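Local coordinates for protein probable amidase (Thermus thermophilus, PDB 2DC0) that is a probable amidase of the amidase signature family, built around a large mixed beta sheet with helices packed against it, at residues A[146-151]-A[170-175]; A[179-184]-A[207-212]. One frame throughout, in Å; residues are numbered along the deposited sequence.

Running from the N terminus, the chain first passes through 146-151 into helix 149-157, then strand 163-166, and returns at 170-175, where contact 1 closes the loop. Helix 173-179 follows and leads straight to strand 182-185, whose partner, strand 206-210, comes after a long connection and closes contact 2. The two loops are in series, neither nesting nor crossing. They meet in space, however: I172 CG2 lies 3.8 Å from G183 CA, and S151 packs on L209. Contact 2 pairs two strands of the central sheet next to strand 163-166, which lies within the loop that contact 1 closes; contact 1 ties the starts of helices 149-157 and 173-179.

Contact 1: residues A[146-151]-A[170-175]; sequences GSSGGS and GSIRIP
S147 and S171 meet where two backbone turns come together, each just ahead of a helix. The peptide bond between G146 and S147 is cis, and the N-H of S147 gives a weak, bent hydrogen bond to S171 OG (N to OG 2.9 Å, 137° at the hydrogen). The two hydroxyls approach as well, S147 OG lying 3.4 Å from S171 OG.

One residue on, S148 grips the carbonyl oxygen of S171 twice. S148 N reaches S171 O at 3.2 Å, in the carbonyl plane; S148 OG donates to S171 O from above the plane, 2.9 Å away and 51° out of it. The double grip is possible because OG of S148 sits beside its own backbone N (chi1 -57°), bringing both donors to one acceptor. G146 O in turn receives the CA-H of S171, with S171 CA 3.1 Å away, and the ring of P175 leans on this carbonyl, P175 CD 3.3 Å from G146 O.

In the next shell, K73 NZ hydrogen-bonds to the hydroxyls of both S147 and S148, so one lysine joins the neighbouring serines. D167 steadies the other turn, accepting from I172 N with one carboxylate oxygen and forming a salt bridge to R173 with the other. The bond from I174 N to G170 O closes the turn around S171.

S171, the cis S147 and K73 are consistent with the Ser-cisSer-Lys triad of amidase signature proteins, with S147 and S148 in a glycine- and serine-rich run. The chemistry implies a buried polar network in which S148, through its N-H and its hydroxyl, holds the S171 carbonyl, while the cis peptide probably helps to place the S147 hydroxyl, which K73 holds, close to that of S171.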
loop_
_atom_site.group_PDB
_atom_site.type_symbol
_atom_site.label_atom_id
_atom_site.label_comp_id
_atom_site.label_asym_id
_atom_site.label_seq_id
_atom_site.Cartn_x
_atom_site.Cartn_y
_atom_site.Cartn_z
ATOM N N GLY A 146 -14.935 13.262 -16.684
ATOM C CA GLY A 146 -15.535 12.553 -15.571
ATOM C C GLY A 146 -14.830 11.864 -14.426
ATOM O O GLY A 146 -13.607 11.818 -14.355
ATOM N N SER A 147 -15.768 11.025 -13.533
ATOM C CA SER A 147 -17.180 10.717 -13.745
ATOM C C SER A 147 -17.747 11.727 -12.764
ATOM O O SER A 147 -18.942 11.730 -12.513
ATOM C CB SER A 147 -17.525 9.306 -13.319
ATOM O OG SER A 147 -17.409 9.144 -11.893
ATOM N N SER A 148 -17.090 12.786 -12.109
ATOM C CA SER A 148 -17.690 13.782 -11.214
ATOM C C SER A 148 -17.847 15.028 -12.095
ATOM O O SER A 148 -17.600 16.150 -11.652
ATOM C CB SER A 148 -16.758 14.128 -10.050
ATOM O OG SER A 148 -16.389 12.995 -9.281
ATOM N N GLY A 149 -18.249 14.814 -13.349
ATOM C CA GLY A 149 -18.402 15.907 -14.299
ATOM C C GLY A 149 -19.362 17.011 -13.904
ATOM O O GLY A 149 -19.003 18.188 -13.905
ATOM N N GLY A 150 -20.591 16.631 -13.570
ATOM C CA GLY A 150 -21.577 17.615 -13.175
ATOM C C GLY A 150 -21.102 18.406 -11.975
ATOM O O GLY A 150 -21.335 19.606 -11.898
ATOM N N SER A 151 -20.435 17.743 -11.036
ATOM C CA SER A 151 -19.947 18.430 -9.847
ATOM C C SER A 151 -18.910 19.498 -10.170
ATOM O O SER A 151 -18.957 20.598 -9.621
ATOM C CB SER A 151 -19.354 17.433 -8.847
ATOM O OG SER A 151 -20.368 16.679 -8.213
ATOM N N GLY A 170 -9.200 8.853 -11.240
ATOM C CA GLY A 170 -9.022 10.257 -11.581
ATOM C C GLY A 170 -10.332 11.022 -11.681
ATOM O O GLY A 170 -10.344 12.203 -12.017
ATOM N N SER A 171 -11.437 10.363 -11.350
ATOM C CA SER A 171 -12.753 10.982 -11.463
ATOM C C SER A 171 -13.018 12.309 -10.754
ATOM O O SER A 171 -14.066 12.919 -10.958
ATOM C CB SER A 171 -13.818 9.960 -11.101
ATOM O OG SER A 171 -13.991 9.083 -12.206
ATOM N N ILE A 172 -12.085 12.753 -9.920
ATOM C CA ILE A 172 -12.219 14.047 -9.257
ATOM C C ILE A 172 -11.224 15.004 -9.927
ATOM O O ILE A 172 -11.578 16.104 -10.340
ATOM C CB ILE A 172 -11.890 13.962 -7.741
ATOM C CG1 ILE A 172 -13.121 13.481 -6.970
ATOM C CG2 ILE A 172 -11.432 15.316 -7.207
ATOM C CD1 ILE A 172 -12.842 12.995 -5.548
ATOM N N ARG A 173 -9.976 14.566 -10.038
ATOM C CA ARG A 173 -8.925 15.379 -10.634
ATOM C C ARG A 173 -9.123 15.701 -12.118
ATOM O O ARG A 173 -8.901 16.838 -12.543
ATOM C CB ARG A 173 -7.578 14.693 -10.395
ATOM C CG ARG A 173 -7.251 14.593 -8.903
ATOM C CD ARG A 173 -6.206 13.526 -8.607
ATOM N NE ARG A 173 -6.758 12.179 -8.746
ATOM C CZ ARG A 173 -6.033 11.111 -9.056
ATOM N NH1 ARG A 173 -4.724 11.239 -9.263
ATOM N NH2 ARG A 173 -6.612 9.916 -9.164
ATOM N N ILE A 174 -9.550 14.718 -12.907
ATOM C CA ILE A 174 -9.758 14.936 -14.337
ATOM C C ILE A 174 -10.808 16.017 -14.623
ATOM O O ILE A 174 -10.543 16.962 -15.358
ATOM C CB ILE A 174 -10.131 13.606 -15.045
ATOM C CG1 ILE A 174 -8.920 12.658 -14.979
ATOM C CG2 ILE A 174 -10.520 13.863 -16.505
ATOM C CD1 ILE A 174 -9.239 11.220 -15.270
ATOM N N PRO A 175 -12.016 15.892 -14.049
ATOM C CA PRO A 175 -13.012 16.935 -14.324
ATOM C C PRO A 175 -12.594 18.295 -13.756
ATOM O O PRO A 175 -12.917 19.340 -14.329
ATOM C CB PRO A 175 -14.297 16.379 -13.698
ATOM C CG PRO A 175 -13.804 15.468 -12.620
ATOM C CD PRO A 175 -12.594 14.801 -13.247
#

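Contact 2: residues A[179-184]-A[207-212]; sequences NGVVGF and GPLTRS
V182 and T210 face each other as a hydrogen-bonded antiparallel pair, V182 N giving to T210 O at 2.8 Å and T210 N returning a bond to V182 O. Along the valine side chain, V182 CB comes first, 3.4 Å from T210 OG1. V182 CG1, anti to the backbone N (chi1 173°), passes the same T210 OG1 at 3.5 Å. V182 CG2 branches towards the end of the other segment and rests on the backbone of S212, 3.7 Å from S212 C. The threonine hydroxyl is already engaged: T210 OG1 donates to S212 O at 2.8 Å, so its oxygen meets the valine methyl while its hydrogen turns back to its own chain.

Next in register, on the opposite face of the sheet, G183 has no side chain, and L209 CD2 lies 4.1 Å from G183 CA. A third bond, F184 N to P208 O, is nearly straight (170° at the hydrogen). Beyond it, G207 CA-H points at F184 O, a buried oxygen with no hydrogen-bond partner. The pair belongs to the central sheet, with strands 163-166 and 395-403 alongside. Main-chain bonds thus set the register, and the T210 hydroxyl, satisfied by S212 O, can lie against V182.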
loop_
_atom_site.group_PDB
_atom_site.type_symbol
_atom_site.label_atom_id
_atom_site.label_comp_id
_atom_site.label_asym_id
_atom_site.label_seq_id
_atom_site.Cartn_x
_atom_site.Cartn_y
_atom_site.Cartn_z
ATOM N N ASN A 179 -12.368 21.557 -16.259
ATOM C CA ASN A 179 -13.221 22.715 -16.016
ATOM C C ASN A 179 -12.585 23.874 -15.248
ATOM O O ASN A 179 -13.239 24.888 -15.002
ATOM C CB ASN A 179 -14.503 22.238 -15.319
ATOM C CG ASN A 179 -15.324 21.296 -16.198
ATOM O OD1 ASN A 179 -15.959 21.725 -17.162
ATOM N ND2 ASN A 179 -15.293 20.007 -15.881
ATOM N N GLY A 180 -11.316 23.734 -14.879
ATOM C CA GLY A 180 -10.636 24.817 -14.186
ATOM C C GLY A 180 -10.976 25.043 -12.719
ATOM O O GLY A 180 -10.981 26.184 -12.242
ATOM N N VAL A 181 -11.273 23.976 -11.989
ATOM C CA VAL A 181 -11.559 24.126 -10.572
ATOM C C VAL A 181 -10.566 23.285 -9.772
ATOM O O VAL A 181 -9.673 22.647 -10.340
ATOM C CB VAL A 181 -13.019 23.729 -10.225
ATOM C CG1 VAL A 181 -13.992 24.695 -10.899
ATOM C CG2 VAL A 181 -13.309 22.302 -10.663
ATOM N N VAL A 182 -10.710 23.308 -8.455
ATOM C CA VAL A 182 -9.828 22.561 -7.570
ATOM C C VAL A 182 -10.473 21.232 -7.211
ATOM O O VAL A 182 -11.663 21.173 -6.911
ATOM C CB VAL A 182 -9.549 23.354 -6.269
ATOM C CG1 VAL A 182 -8.772 22.495 -5.277
ATOM C CG2 VAL A 182 -8.762 24.619 -6.593
ATOM N N GLY A 183 -9.689 20.162 -7.246
ATOM C CA GLY A 183 -10.225 18.862 -6.902
ATOM C C GLY A 183 -9.242 18.165 -5.990
ATOM O O GLY A 183 -8.066 18.054 -6.324
ATOM N N PHE A 184 -9.689 17.702 -4.830
ATOM C CA PHE A 184 -8.761 17.023 -3.940
ATOM C C PHE A 184 -9.132 15.580 -3.626
ATOM O O PHE A 184 -10.244 15.295 -3.174
ATOM C CB PHE A 184 -8.602 17.809 -2.632
ATOM C CG PHE A 184 -7.594 17.210 -1.681
ATOM C CD1 PHE A 184 -6.284 16.968 -2.090
ATOM C CD2 PHE A 184 -7.958 16.890 -0.375
ATOM C CE1 PHE A 184 -5.343 16.410 -1.210
ATOM C CE2 PHE A 184 -7.033 16.335 0.514
ATOM C CZ PHE A 184 -5.722 16.093 0.100
ATOM N N GLY A 207 -14.049 12.842 -2.180
ATOM C CA GLY A 207 -13.306 14.087 -2.067
ATOM C C GLY A 207 -14.064 15.296 -2.583
ATOM O O GLY A 207 -15.032 15.153 -3.335
ATOM N N PRO A 208 -13.640 16.508 -2.204
ATOM C CA PRO A 208 -14.304 17.737 -2.635
ATOM C C PRO A 208 -13.824 18.379 -3.934
ATOM O O PRO A 208 -12.684 18.176 -4.380
ATOM C CB PRO A 208 -14.066 18.668 -1.461
ATOM C CG PRO A 208 -12.635 18.330 -1.119
ATOM C CD PRO A 208 -12.629 16.802 -1.168
ATOM N N LEU A 209 -14.732 19.157 -4.520
ATOM C CA LEU A 209 -14.490 19.947 -5.727
ATOM C C LEU A 209 -14.804 21.351 -5.239
ATOM O O LEU A 209 -15.907 21.616 -4.756
ATOM C CB LEU A 209 -15.438 19.531 -6.852
ATOM C CG LEU A 209 -14.949 18.271 -7.572
ATOM C CD1 LEU A 209 -16.120 17.504 -8.137
ATOM C CD2 LEU A 209 -13.966 18.674 -8.675
ATOM N N THR A 210 -13.823 22.238 -5.352
ATOM C CA THR A 210 -13.951 23.608 -4.870
ATOM C C THR A 210 -13.383 24.646 -5.827
ATOM O O THR A 210 -12.807 24.310 -6.862
ATOM C CB THR A 210 -13.185 23.772 -3.545
ATOM O OG1 THR A 210 -11.801 23.443 -3.764
ATOM C CG2 THR A 210 -13.745 22.844 -2.481
ATOM N N ARG A 211 -13.531 25.914 -5.456
ATOM C CA ARG A 211 -13.013 27.011 -6.263
ATOM C C ARG A 211 -11.628 27.455 -5.783
ATOM O O ARG A 211 -10.968 28.256 -6.438
ATOM C CB ARG A 211 -13.979 28.197 -6.218
ATOM C CG ARG A 211 -15.319 27.929 -6.881
ATOM C CD ARG A 211 -16.232 29.133 -6.775
ATOM N NE ARG A 211 -15.718 30.265 -7.541
ATOM C CZ ARG A 211 -15.767 30.353 -8.868
ATOM N NH1 ARG A 211 -16.315 29.376 -9.581
ATOM N NH2 ARG A 211 -15.257 31.410 -9.485
ATOM N N SER A 212 -11.186 26.941 -4.641
ATOM C CA SER A 212 -9.877 27.324 -4.116
ATOM C C SER A 212 -9.283 26.224 -3.251
ATOM O O SER A 212 -9.994 25.325 -2.787
ATOM C CB SER A 212 -10.000 28.595 -3.274
ATOM O OG SER A 212 -10.826 28.343 -2.147
#